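Local atomic coordinates of extracellular invertase (Aspergillus kawachii, PDB entry 5XHA), a protein that probably hydrolyses sucrose and related beta-fructofuranosides outside the cell, as a glycoside hydrolase of family 32. Residues 132-137 with 168-173; 245-250 with 268-273; 285-290 with 317-322. All blocks are in the same frame, centred on the assembly; numbering follows the deposited sequence.

Contact 1. Residues 132-137 with 168-173; sequences GSETQS and AFRDPY. With FRU (beta-D-fructofuranose), chain B; FRU (beta-D-fructofuranose), chain C.
Arg170 and Glu134 form a salt bridge beside the sugar pocket. Arg170 NH1 donates to Glu134 OE2 at 2.8 Å and 166°, with the oxygen close to the guanidinium plane. The extended arginine chain turns its other edge to the bound sugar, where NE donates to O3 of FRU (chain B) at 2.9 Å. Asp171 OD1 accepts from O4 of FRU (chain B) at 2.5 Å and OD2 from its O3 at 2.6 Å. Arg170-Asp171-Pro172 matches the RDP motif of family 32, whose aspartate is thought to stabilise the transition state.

The next shell sets the backbone of this motif. Phe169 N donates to Glu134 OE1 at 2.9 Å, coming from above the carboxylate plane. Tyr129 OH bonds to the same oxygen. Gln136 NE2 donates to Phe169 O at 3.0 Å, while OE1 meets Pro172 CD at 3.4 Å and bonds to Thr116. The glutamine chain bends at chi2 (-58°), which brings its amide to this strand of the next propeller blade.

Glu134 thus ties the arginine side chain and the backbone just before it. This second-shell grip probably fixes the guanidinium for sugar binding, while Arg170 NH2 pairs with Glu248.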
loop_
_atom_site.group_PDB
_atom_site.type_symbol
_atom_site.label_atom_id
_atom_site.label_comp_id
_atom_site.label_asym_id
_atom_site.label_seq_id
_atom_site.Cartn_x
_atom_site.Cartn_y
_atom_site.Cartn_z
ATOM N N GLY A 132 -7.101 0.157 2.285
ATOM C CA GLY A 132 -6.259 -0.095 1.104
ATOM C C GLY A 132 -6.980 -0.448 -0.195
ATOM O O GLY A 132 -6.337 -0.874 -1.170
ATOM N N SER A 133 -8.298 -0.266 -0.253
ATOM C CA SER A 133 -9.008 -0.572 -1.486
ATOM C C SER A 133 -8.608 0.364 -2.615
ATOM O O SER A 133 -8.559 -0.065 -3.775
ATOM C CB SER A 133 -10.531 -0.631 -1.299
ATOM O OG SER A 133 -11.025 0.479 -0.639
ATOM N N GLU A 134 -8.276 1.613 -2.280
ATOM C CA GLU A 134 -7.835 2.596 -3.267
ATOM C C GLU A 134 -6.452 3.189 -2.928
ATOM O O GLU A 134 -6.227 3.735 -1.840
ATOM C CB GLU A 134 -8.876 3.700 -3.400
ATOM C CG GLU A 134 -10.239 3.201 -3.846
ATOM C CD GLU A 134 -11.325 4.231 -3.650
ATOM O OE1 GLU A 134 -11.416 4.777 -2.516
ATOM O OE2 GLU A 134 -12.086 4.482 -4.619
ATOM N N THR A 135 -5.513 3.042 -3.853
ATOM C CA THR A 135 -4.205 3.702 -3.754
ATOM C C THR A 135 -3.996 4.478 -5.035
ATOM O O THR A 135 -4.785 4.348 -5.966
ATOM C CB THR A 135 -3.063 2.699 -3.596
ATOM O OG1 THR A 135 -3.061 1.802 -4.716
ATOM C CG2 THR A 135 -3.212 1.906 -2.300
ATOM N N GLN A 136 -2.955 5.304 -5.088
ATOM C CA GLN A 136 -2.684 6.066 -6.289
ATOM C C GLN A 136 -1.306 5.653 -6.790
ATOM O O GLN A 136 -0.328 5.727 -6.044
ATOM C CB GLN A 136 -2.746 7.584 -6.022
ATOM C CG GLN A 136 -3.776 8.009 -4.972
ATOM C CD GLN A 136 -5.177 7.586 -5.325
ATOM O OE1 GLN A 136 -5.548 7.521 -6.509
ATOM N NE2 GLN A 136 -5.980 7.295 -4.300
ATOM N N SER A 137 -1.245 5.238 -8.057
ATOM C CA SER A 137 -0.057 4.668 -8.670
ATOM C C SER A 137 0.336 5.442 -9.933
ATOM O O SER A 137 -0.480 6.185 -10.504
ATOM C CB SER A 137 -0.322 3.195 -9.010
ATOM O OG SER A 137 -0.446 2.405 -7.831
ATOM N N ALA A 168 -14.353 7.401 0.410
ATOM C CA ALA A 168 -13.782 7.210 -0.908
ATOM C C ALA A 168 -12.463 7.963 -0.955
ATOM O O ALA A 168 -12.261 8.916 -0.195
ATOM C CB ALA A 168 -14.727 7.779 -1.959
ATOM N N PHE A 169 -11.581 7.551 -1.857
ATOM C CA PHE A 169 -10.232 8.120 -1.980
ATOM C C PHE A 169 -9.676 7.826 -3.377
ATOM O O PHE A 169 -8.840 6.948 -3.558
ATOM C CB PHE A 169 -9.339 7.545 -0.883
ATOM C CG PHE A 169 -7.976 8.192 -0.779
ATOM C CD1 PHE A 169 -7.844 9.475 -0.309
ATOM C CD2 PHE A 169 -6.827 7.475 -1.084
ATOM C CE1 PHE A 169 -6.597 10.071 -0.203
ATOM C CE2 PHE A 169 -5.569 8.054 -0.972
ATOM C CZ PHE A 169 -5.456 9.360 -0.532
ATOM N N ARG A 170 -10.160 8.574 -4.367
ATOM C CA ARG A 170 -9.874 8.286 -5.768
ATOM C C ARG A 170 -9.923 9.489 -6.697
ATOM O O ARG A 170 -10.303 10.593 -6.290
ATOM C CB ARG A 170 -10.853 7.234 -6.288
ATOM C CG ARG A 170 -12.318 7.562 -6.100
ATOM C CD ARG A 170 -13.224 6.514 -6.771
ATOM N NE ARG A 170 -14.639 6.747 -6.468
ATOM C CZ ARG A 170 -15.291 6.302 -5.392
ATOM N NH1 ARG A 170 -14.680 5.540 -4.493
ATOM N NH2 ARG A 170 -16.587 6.626 -5.214
ATOM N N ASP A 171 -9.556 9.234 -7.957
ATOM C CA ASP A 171 -9.677 10.202 -9.073
ATOM C C ASP A 171 -8.699 11.359 -8.936
ATOM O O ASP A 171 -9.094 12.533 -9.038
ATOM C CB ASP A 171 -11.104 10.740 -9.222
ATOM C CG ASP A 171 -12.156 9.645 -9.226
ATOM O OD1 ASP A 171 -11.824 8.486 -9.582
ATOM O OD2 ASP A 171 -13.311 9.957 -8.858
ATOM N N PRO A 172 -7.416 11.030 -8.749
ATOM C CA PRO A 172 -6.371 12.044 -8.586
ATOM C C PRO A 172 -6.320 12.952 -9.797
ATOM O O PRO A 172 -6.278 12.474 -10.948
ATOM C CB PRO A 172 -5.084 11.215 -8.456
ATOM C CG PRO A 172 -5.410 9.887 -9.087
ATOM C CD PRO A 172 -6.857 9.660 -8.787
ATOM N N TYR A 173 -6.368 14.253 -9.534
ATOM C CA TYR A 173 -6.441 15.273 -10.573
ATOM C C TYR A 173 -5.241 16.214 -10.416
ATOM O O TYR A 173 -5.180 17.020 -9.473
ATOM C CB TYR A 173 -7.774 16.052 -10.523
ATOM C CG TYR A 173 -7.971 16.909 -11.749
ATOM C CD1 TYR A 173 -8.593 16.401 -12.882
ATOM C CD2 TYR A 173 -7.483 18.197 -11.801
ATOM C CE1 TYR A 173 -8.750 17.169 -14.024
ATOM C CE2 TYR A 173 -7.622 18.981 -12.945
ATOM C CZ TYR A 173 -8.260 18.462 -14.053
ATOM O OH TYR A 173 -8.382 19.232 -15.186
HETATM C C1 FRU B . -17.639 8.084 -10.996
HETATM C C2 FRU B . -16.643 6.957 -10.595
HETATM C C3 FRU B . -15.251 7.540 -10.288
HETATM C C4 FRU B . -14.356 6.319 -10.511
HETATM C C5 FRU B . -15.037 5.595 -11.665
HETATM C C6 FRU B . -15.030 4.073 -11.522
HETATM O O1 FRU B . -18.670 7.622 -11.892
HETATM O O3 FRU B . -15.148 8.133 -8.987
HETATM O O4 FRU B . -13.009 6.642 -10.855
HETATM O O5 FRU B . -16.391 6.082 -11.717
HETATM O O6 FRU B . -15.890 3.460 -12.502
HETATM C C1 FRU C . -18.479 5.752 -9.437
HETATM C C2 FRU C . -18.771 4.506 -8.572
HETATM C C3 FRU C . -19.284 4.789 -7.142
HETATM C C4 FRU C . -18.863 3.539 -6.380
HETATM C C5 FRU C . -17.743 2.911 -7.225
HETATM C C6 FRU C . -18.077 1.501 -7.711
HETATM O O1 FRU C . -17.096 6.156 -9.463
HETATM O O2 FRU C . -19.757 3.715 -9.257
HETATM O O3 FRU C . -20.707 5.015 -6.983
HETATM O O4 FRU C . -18.464 3.870 -5.051
HETATM O O5 FRU C . -17.575 3.726 -8.390
HETATM O O6 FRU C . -17.065 0.629 -7.241
#

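Contact 2. Residues 245-250 with 268-273; sequences FNFETG and TTIGTE. With FRU (beta-D-fructofuranose), chain C; FRU (beta-D-fructofuranose), chain B; FRU (beta-D-fructofuranose), chain D.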
loop_
_atom_site.group_PDB
_atom_site.type_symbol
_atom_site.label_atom_id
_atom_site.label_comp_id
_atom_site.label_asym_id
_atom_site.label_seq_id
_atom_site.Cartn_x
_atom_site.Cartn_y
_atom_site.Cartn_z
ATOM N N PHE A 245 -23.182 13.053 -0.131
ATOM C CA PHE A 245 -22.494 12.143 0.762
ATOM C C PHE A 245 -21.064 11.836 0.349
ATOM O O PHE A 245 -20.314 11.245 1.122
ATOM C CB PHE A 245 -23.307 10.867 0.857
ATOM C CG PHE A 245 -24.642 11.057 1.521
ATOM C CD1 PHE A 245 -24.775 10.913 2.899
ATOM C CD2 PHE A 245 -25.762 11.366 0.779
ATOM C CE1 PHE A 245 -26.013 11.069 3.521
ATOM C CE2 PHE A 245 -26.998 11.534 1.395
ATOM C CZ PHE A 245 -27.125 11.382 2.764
ATOM N N ASN A 246 -20.668 12.231 -0.861
ATOM C CA ASN A 246 -19.304 11.949 -1.317
ATOM C C ASN A 246 -18.982 12.765 -2.560
ATOM O O ASN A 246 -19.865 12.965 -3.371
ATOM C CB ASN A 246 -19.159 10.442 -1.614
ATOM C CG ASN A 246 -17.728 10.032 -1.873
ATOM O OD1 ASN A 246 -16.861 10.195 -1.013
ATOM N ND2 ASN A 246 -17.470 9.490 -3.070
ATOM N N PHE A 247 -17.740 13.240 -2.693
ATOM C CA PHE A 247 -17.291 13.921 -3.906
ATOM C C PHE A 247 -16.511 12.955 -4.798
ATOM O O PHE A 247 -15.685 12.190 -4.317
ATOM C CB PHE A 247 -16.361 15.118 -3.618
ATOM C CG PHE A 247 -17.034 16.337 -3.013
ATOM C CD1 PHE A 247 -18.414 16.504 -3.013
ATOM C CD2 PHE A 247 -16.251 17.336 -2.461
ATOM C CE1 PHE A 247 -18.987 17.626 -2.451
ATOM C CE2 PHE A 247 -16.828 18.469 -1.903
ATOM C CZ PHE A 247 -18.194 18.607 -1.901
ATOM N N GLU A 248 -16.772 13.024 -6.099
ATOM C CA GLU A 248 -16.020 12.276 -7.101
ATOM C C GLU A 248 -15.488 13.230 -8.168
ATOM O O GLU A 248 -15.977 14.357 -8.316
ATOM C CB GLU A 248 -16.914 11.207 -7.749
ATOM C CG GLU A 248 -17.481 10.216 -6.745
ATOM C CD GLU A 248 -18.189 9.062 -7.398
ATOM O OE1 GLU A 248 -19.269 9.281 -7.987
ATOM O OE2 GLU A 248 -17.653 7.937 -7.311
ATOM N N THR A 249 -14.489 12.751 -8.909
ATOM C CA THR A 249 -13.982 13.390 -10.120
ATOM C C THR A 249 -13.684 14.880 -10.020
ATOM O O THR A 249 -13.949 15.644 -10.961
ATOM C CB THR A 249 -14.896 13.104 -11.344
ATOM O OG1 THR A 249 -16.179 13.735 -11.188
ATOM C CG2 THR A 249 -15.080 11.610 -11.507
ATOM N N GLY A 250 -13.102 15.291 -8.892
ATOM C CA GLY A 250 -12.765 16.695 -8.674
ATOM C C GLY A 250 -11.741 17.155 -9.699
ATOM O O GLY A 250 -10.697 16.527 -9.840
ATOM N N THR A 268 -13.760 24.597 -9.363
ATOM C CA THR A 268 -13.678 23.133 -9.353
ATOM C C THR A 268 -14.957 22.568 -9.981
ATOM O O THR A 268 -16.028 23.183 -9.862
ATOM C CB THR A 268 -13.451 22.561 -7.925
ATOM O OG1 THR A 268 -13.220 21.143 -7.976
ATOM C CG2 THR A 268 -14.644 22.829 -7.018
ATOM N N THR A 269 -14.834 21.445 -10.698
ATOM C CA THR A 269 -16.005 20.611 -11.028
ATOM C C THR A 269 -15.936 19.290 -10.242
ATOM O O THR A 269 -14.857 18.740 -10.023
ATOM C CB THR A 269 -16.175 20.358 -12.541
ATOM O OG1 THR A 269 -15.061 19.623 -13.071
ATOM C CG2 THR A 269 -16.306 21.675 -13.292
ATOM N N ILE A 270 -17.095 18.827 -9.772
ATOM C CA ILE A 270 -17.208 17.600 -8.991
ATOM C C ILE A 270 -18.492 16.894 -9.338
ATOM O O ILE A 270 -19.475 17.526 -9.726
ATOM C CB ILE A 270 -17.274 17.845 -7.467
ATOM C CG1 ILE A 270 -18.229 18.995 -7.145
ATOM C CG2 ILE A 270 -15.898 18.121 -6.892
ATOM C CD1 ILE A 270 -18.544 19.095 -5.680
ATOM N N GLY A 271 -18.473 15.579 -9.191
ATOM C CA GLY A 271 -19.692 14.821 -9.053
ATOM C C GLY A 271 -19.991 14.712 -7.571
ATOM O O GLY A 271 -19.067 14.574 -6.764
ATOM N N THR A 272 -21.267 14.800 -7.202
ATOM C CA THR A 272 -21.670 14.465 -5.829
ATOM C C THR A 272 -22.624 13.282 -5.868
ATOM O O THR A 272 -23.486 13.207 -6.742
ATOM C CB THR A 272 -22.313 15.654 -5.065
ATOM O OG1 THR A 272 -23.637 15.905 -5.543
ATOM C CG2 THR A 272 -21.477 16.893 -5.230
ATOM N N GLU A 273 -22.420 12.358 -4.929
ATOM C CA GLU A 273 -23.230 11.158 -4.777
ATOM C C GLU A 273 -24.265 11.386 -3.686
ATOM O O GLU A 273 -23.919 11.509 -2.493
ATOM C CB GLU A 273 -22.353 9.971 -4.392
ATOM C CG GLU A 273 -21.277 9.640 -5.403
ATOM C CD GLU A 273 -20.705 8.258 -5.175
ATOM O OE1 GLU A 273 -21.435 7.271 -5.447
ATOM O OE2 GLU A 273 -19.553 8.174 -4.697
HETATM C C1 FRU C . -18.479 5.752 -9.437
HETATM C C2 FRU C . -18.771 4.506 -8.572
HETATM C C3 FRU C . -19.284 4.789 -7.142
HETATM C C4 FRU C . -18.863 3.539 -6.380
HETATM C C5 FRU C . -17.743 2.911 -7.225
HETATM C C6 FRU C . -18.077 1.501 -7.711
HETATM O O1 FRU C . -17.096 6.156 -9.463
HETATM O O2 FRU C . -19.757 3.715 -9.257
HETATM O O3 FRU C . -20.707 5.015 -6.983
HETATM O O4 FRU C . -18.464 3.870 -5.051
HETATM O O5 FRU C . -17.575 3.726 -8.390
HETATM O O6 FRU C . -17.065 0.629 -7.241
HETATM C C1 FRU B . -17.639 8.084 -10.996
HETATM C C2 FRU B . -16.643 6.957 -10.595
HETATM C C3 FRU B . -15.251 7.540 -10.288
HETATM C C4 FRU B . -14.356 6.319 -10.511
HETATM C C5 FRU B . -15.037 5.595 -11.665
HETATM C C6 FRU B . -15.030 4.073 -11.522
HETATM O O1 FRU B . -18.670 7.622 -11.892
HETATM O O3 FRU B . -15.148 8.133 -8.987
HETATM O O4 FRU B . -13.009 6.642 -10.855
HETATM O O5 FRU B . -16.391 6.082 -11.717
HETATM O O6 FRU B . -15.890 3.460 -12.502
HETATM C C1 FRU D . -22.067 7.774 8.261
HETATM C C2 FRU D . -22.816 8.425 7.118
HETATM C C3 FRU D . -23.070 7.364 6.048
HETATM C C4 FRU D . -22.121 7.744 4.930
HETATM C C5 FRU D . -21.311 8.958 5.395
HETATM C C6 FRU D . -21.195 10.087 4.352
HETATM O O1 FRU D . -20.856 7.169 7.777
HETATM O O2 FRU D . -24.028 9.032 7.592
HETATM O O3 FRU D . -24.426 7.311 5.594
HETATM O O4 FRU D . -21.287 6.612 4.663
HETATM O O5 FRU D . -21.952 9.436 6.582
HETATM O O6 FRU D . -20.421 11.207 4.837
HETATM O O HOH W 1 -21.012 7.342 -8.700
HETATM O O HOH W 2 -15.655 17.092 -12.523
#
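Glu248 and Glu273 meet on adjacent antiparallel strands of one blade of the five-bladed beta-propeller. Their side chains cross at about a right angle. Their carboxylates are stacked, with planes 13° apart and Glu248 OE2 and Glu273 OE2 at 3.2 Å, without a hydrogen bond. Glu248 OE2 lies 2.8 Å from O1 of FRU (chain C), the oxygen joined to C2 of FRU (chain B). By family analogy Glu248 is probably the acid/base residue. Tyr319 OH bonds to its OE1. Glu273 OE1 accepts from O3 of FRU (chain C) and also bonds to Thr284.

Asn246 has CG anti to the backbone N (chi1 -171°), which lays the amide alongside Glu273. Its ND2 donates at 3.0 Å to Glu273 OE2, which accepts with its anti lone pair. Asn246 OD1 bonds to Thr167. With one carboxylate oxygen tied to Asn246 and the other to the sugar, the Glu273 carboxylate is probably held against rotation.

Glu248 and Gly271 form a hydrogen-bonded antiparallel pair. On the face opposite the Glu248 side chain, Ile270 CD1 sits over one face of the Phe247 ring, 3.7 Å from its centroid. Thr272 CG2 is 3.8 Å from Phe247 CD1.

Contact 3. Residues 285-290 with 317-322; sequences SIHDML and SSYAAA. With NA (sodium ion), chain E; FRU (beta-D-fructofuranose), chain B.
A sodium site joins two neighbouring blades of the beta-propeller through the backbone carbonyls of His287 and Ser318. His287 O binds the sodium ion at 2.2 Å and Ser318 O binds it at 2.4 Å. Two waters and the carbonyls of Gly315 and Phe316 complete six oxygen ligands. The ion accounts for the close approach of the two carbonyl oxygens, which could not bond to each other. One of the waters also accepts from Met289 N at 3.1 Å, so the strand backbone helps to hold the metal shell.

The side chains of the two strands meet next to the ion. His287 and Tyr319 make a T-shaped (edge-to-face) pair: the histidine edge, led by CD2, points at the tyrosine face. The ring planes are 89° apart and the centroids of His287 and Tyr319 are 4.8 Å apart. His287 CB lies over the same ring in a CH-pi contact, 3.9 Å from the Tyr319 centroid. The histidine ring also stacks on Phe353. Tyr319 turns an edge to the sugar, with CE2 3.7 Å from O1 of FRU (chain B). His287 is therefore in the second shell of the sugar site, and its packing is consistent with a role in orienting the Tyr319 ring.

Met289 packs against the other strand further along. Its CG is anti to the backbone N (chi1 -171°), and the chain then bends at chi2, which carries the sulfur along the backbone of residues 319-321. Met289 SD rests 3.8 Å from Ala321 CB, and Ala321 N points almost straight at Met289 SD in a weak hydrogen bond of 3.4 Å and 168°.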
loop_
_atom_site.group_PDB
_atom_site.type_symbol
_atom_site.label_atom_id
_atom_site.label_comp_id
_atom_site.label_asym_id
_atom_site.label_seq_id
_atom_site.Cartn_x
_atom_site.Cartn_y
_atom_site.Cartn_z
ATOM N N SER A 285 -28.361 7.370 -5.546
ATOM C CA SER A 285 -29.607 7.562 -6.312
ATOM C C SER A 285 -29.582 8.870 -7.084
ATOM O O SER A 285 -30.322 9.027 -8.050
ATOM C CB SER A 285 -30.826 7.510 -5.383
ATOM O OG SER A 285 -30.740 8.547 -4.426
ATOM N N ILE A 286 -28.727 9.804 -6.668
ATOM C CA ILE A 286 -28.638 11.106 -7.335
ATOM C C ILE A 286 -27.173 11.388 -7.703
ATOM O O ILE A 286 -26.299 11.425 -6.839
ATOM C CB ILE A 286 -29.222 12.240 -6.441
ATOM C CG1 ILE A 286 -30.687 11.946 -6.046
ATOM C CG2 ILE A 286 -29.149 13.581 -7.154
ATOM C CD1 ILE A 286 -31.133 12.602 -4.744
ATOM N N HIS A 287 -26.919 11.574 -8.992
ATOM C CA HIS A 287 -25.579 11.863 -9.496
ATOM C C HIS A 287 -25.519 13.299 -10.024
ATOM O O HIS A 287 -25.849 13.540 -11.186
ATOM C CB HIS A 287 -25.224 10.874 -10.608
ATOM C CG HIS A 287 -24.949 9.477 -10.124
ATOM N ND1 HIS A 287 -25.950 8.590 -9.804
ATOM C CD2 HIS A 287 -23.785 8.810 -9.931
ATOM C CE1 HIS A 287 -25.419 7.436 -9.441
ATOM N NE2 HIS A 287 -24.108 7.550 -9.490
ATOM N N ASP A 288 -25.104 14.245 -9.177
ATOM C CA ASP A 288 -25.082 15.679 -9.537
ATOM C C ASP A 288 -23.731 16.105 -10.123
ATOM O O ASP A 288 -22.686 15.828 -9.543
ATOM C CB ASP A 288 -25.364 16.578 -8.314
ATOM C CG ASP A 288 -26.845 16.636 -7.916
ATOM O OD1 ASP A 288 -27.734 16.135 -8.631
ATOM O OD2 ASP A 288 -27.116 17.200 -6.844
ATOM N N MET A 289 -23.774 16.822 -11.249
ATOM C CA MET A 289 -22.588 17.289 -11.935
ATOM C C MET A 289 -22.448 18.793 -11.750
ATOM O O MET A 289 -22.971 19.588 -12.545
ATOM C CB MET A 289 -22.661 16.931 -13.421
ATOM C CG MET A 289 -21.384 17.176 -14.197
ATOM S SD MET A 289 -19.955 16.384 -13.446
ATOM C CE MET A 289 -19.021 17.787 -12.846
ATOM N N LEU A 290 -21.721 19.156 -10.700
ATOM C CA LEU A 290 -21.602 20.535 -10.235
ATOM C C LEU A 290 -20.302 21.235 -10.639
ATOM O O LEU A 290 -19.258 20.593 -10.886
ATOM C CB LEU A 290 -21.705 20.562 -8.706
ATOM C CG LEU A 290 -22.905 19.851 -8.071
ATOM C CD1 LEU A 290 -22.895 20.053 -6.558
ATOM C CD2 LEU A 290 -24.227 20.344 -8.640
ATOM N N SER A 317 -28.507 11.817 -16.099
ATOM C CA SER A 317 -27.449 10.859 -16.457
ATOM C C SER A 317 -26.083 11.516 -16.702
ATOM O O SER A 317 -25.106 10.822 -16.960
ATOM C CB SER A 317 -27.867 10.015 -17.677
ATOM O OG SER A 317 -29.003 9.198 -17.392
ATOM N N SER A 318 -26.016 12.842 -16.607
ATOM C CA SER A 318 -24.759 13.566 -16.757
ATOM C C SER A 318 -23.975 13.559 -15.455
ATOM O O SER A 318 -24.528 13.824 -14.397
ATOM C CB SER A 318 -25.019 15.006 -17.178
ATOM O OG SER A 318 -25.834 15.047 -18.325
ATOM N N TYR A 319 -22.684 13.259 -15.543
ATOM C CA TYR A 319 -21.855 13.064 -14.377
ATOM C C TYR A 319 -20.364 13.050 -14.742
ATOM O O TYR A 319 -20.005 13.058 -15.916
ATOM C CB TYR A 319 -22.247 11.728 -13.710
ATOM C CG TYR A 319 -21.819 11.626 -12.276
ATOM C CD1 TYR A 319 -22.219 12.582 -11.355
ATOM C CD2 TYR A 319 -21.013 10.569 -11.826
ATOM C CE1 TYR A 319 -21.837 12.499 -10.037
ATOM C CE2 TYR A 319 -20.599 10.501 -10.502
ATOM C CZ TYR A 319 -21.027 11.472 -9.609
ATOM O OH TYR A 319 -20.667 11.448 -8.276
ATOM N N ALA A 320 -19.513 13.058 -13.715
ATOM C CA ALA A 320 -18.114 12.633 -13.813
ATOM C C ALA A 320 -17.260 13.365 -14.824
ATOM O O ALA A 320 -16.359 12.780 -15.403
ATOM C CB ALA A 320 -18.038 11.129 -14.067
ATOM N N ALA A 321 -17.487 14.656 -14.992
ATOM C CA ALA A 321 -16.783 15.402 -16.017
ATOM C C ALA A 321 -15.280 15.376 -15.804
ATOM O O ALA A 321 -14.799 15.488 -14.664
ATOM C CB ALA A 321 -17.271 16.836 -16.063
ATOM N N ALA A 322 -14.548 15.236 -16.909
ATOM C CA ALA A 322 -13.109 15.394 -16.901
ATOM C C ALA A 322 -12.715 16.390 -17.963
ATOM O O ALA A 322 -13.112 16.296 -19.131
ATOM C CB ALA A 322 -12.401 14.074 -17.146
HETATM NA NA NA E . -26.585 14.200 -13.208
HETATM C C1 FRU B . -17.639 8.084 -10.996
HETATM C C2 FRU B . -16.643 6.957 -10.595
HETATM C C3 FRU B . -15.251 7.540 -10.288
HETATM C C4 FRU B . -14.356 6.319 -10.511
HETATM C C5 FRU B . -15.037 5.595 -11.665
HETATM C C6 FRU B . -15.030 4.073 -11.522
HETATM O O1 FRU B . -18.670 7.622 -11.892
HETATM O O3 FRU B . -15.148 8.133 -8.987
HETATM O O4 FRU B . -13.009 6.642 -10.855
HETATM O O5 FRU B . -16.391 6.082 -11.717
HETATM O O6 FRU B . -15.890 3.460 -12.502
HETATM O O HOH W 3 -28.349 14.781 -11.770
HETATM O O HOH W 4 -26.317 16.556 -12.927
#

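The contacts follow one another along the chain, contact 1 first and contact 3 last. All lie in the family 32 N-terminal propeller. Contact 1 joins the sheet of strand 134-140 to that of strand 166-176. Contact 2 lies within the next sheet, and contact 3 joins that sheet to the one holding strand 318-326. Strands 265-274 and 286-298 are neighbours in one sheet, and the centres of contacts 2 and 3 are about 8 Å apart. The centres of contacts 1 and 2 are about 14 Å apart and these two touch; those of 1 and 3 are about 19 Å apart, with nearest atoms about 6 Å apart. Glu248 of contact 2 is bonded to residues of contacts 1 and 3. All three reach the same fructose, so successive blades build one sugar pocket.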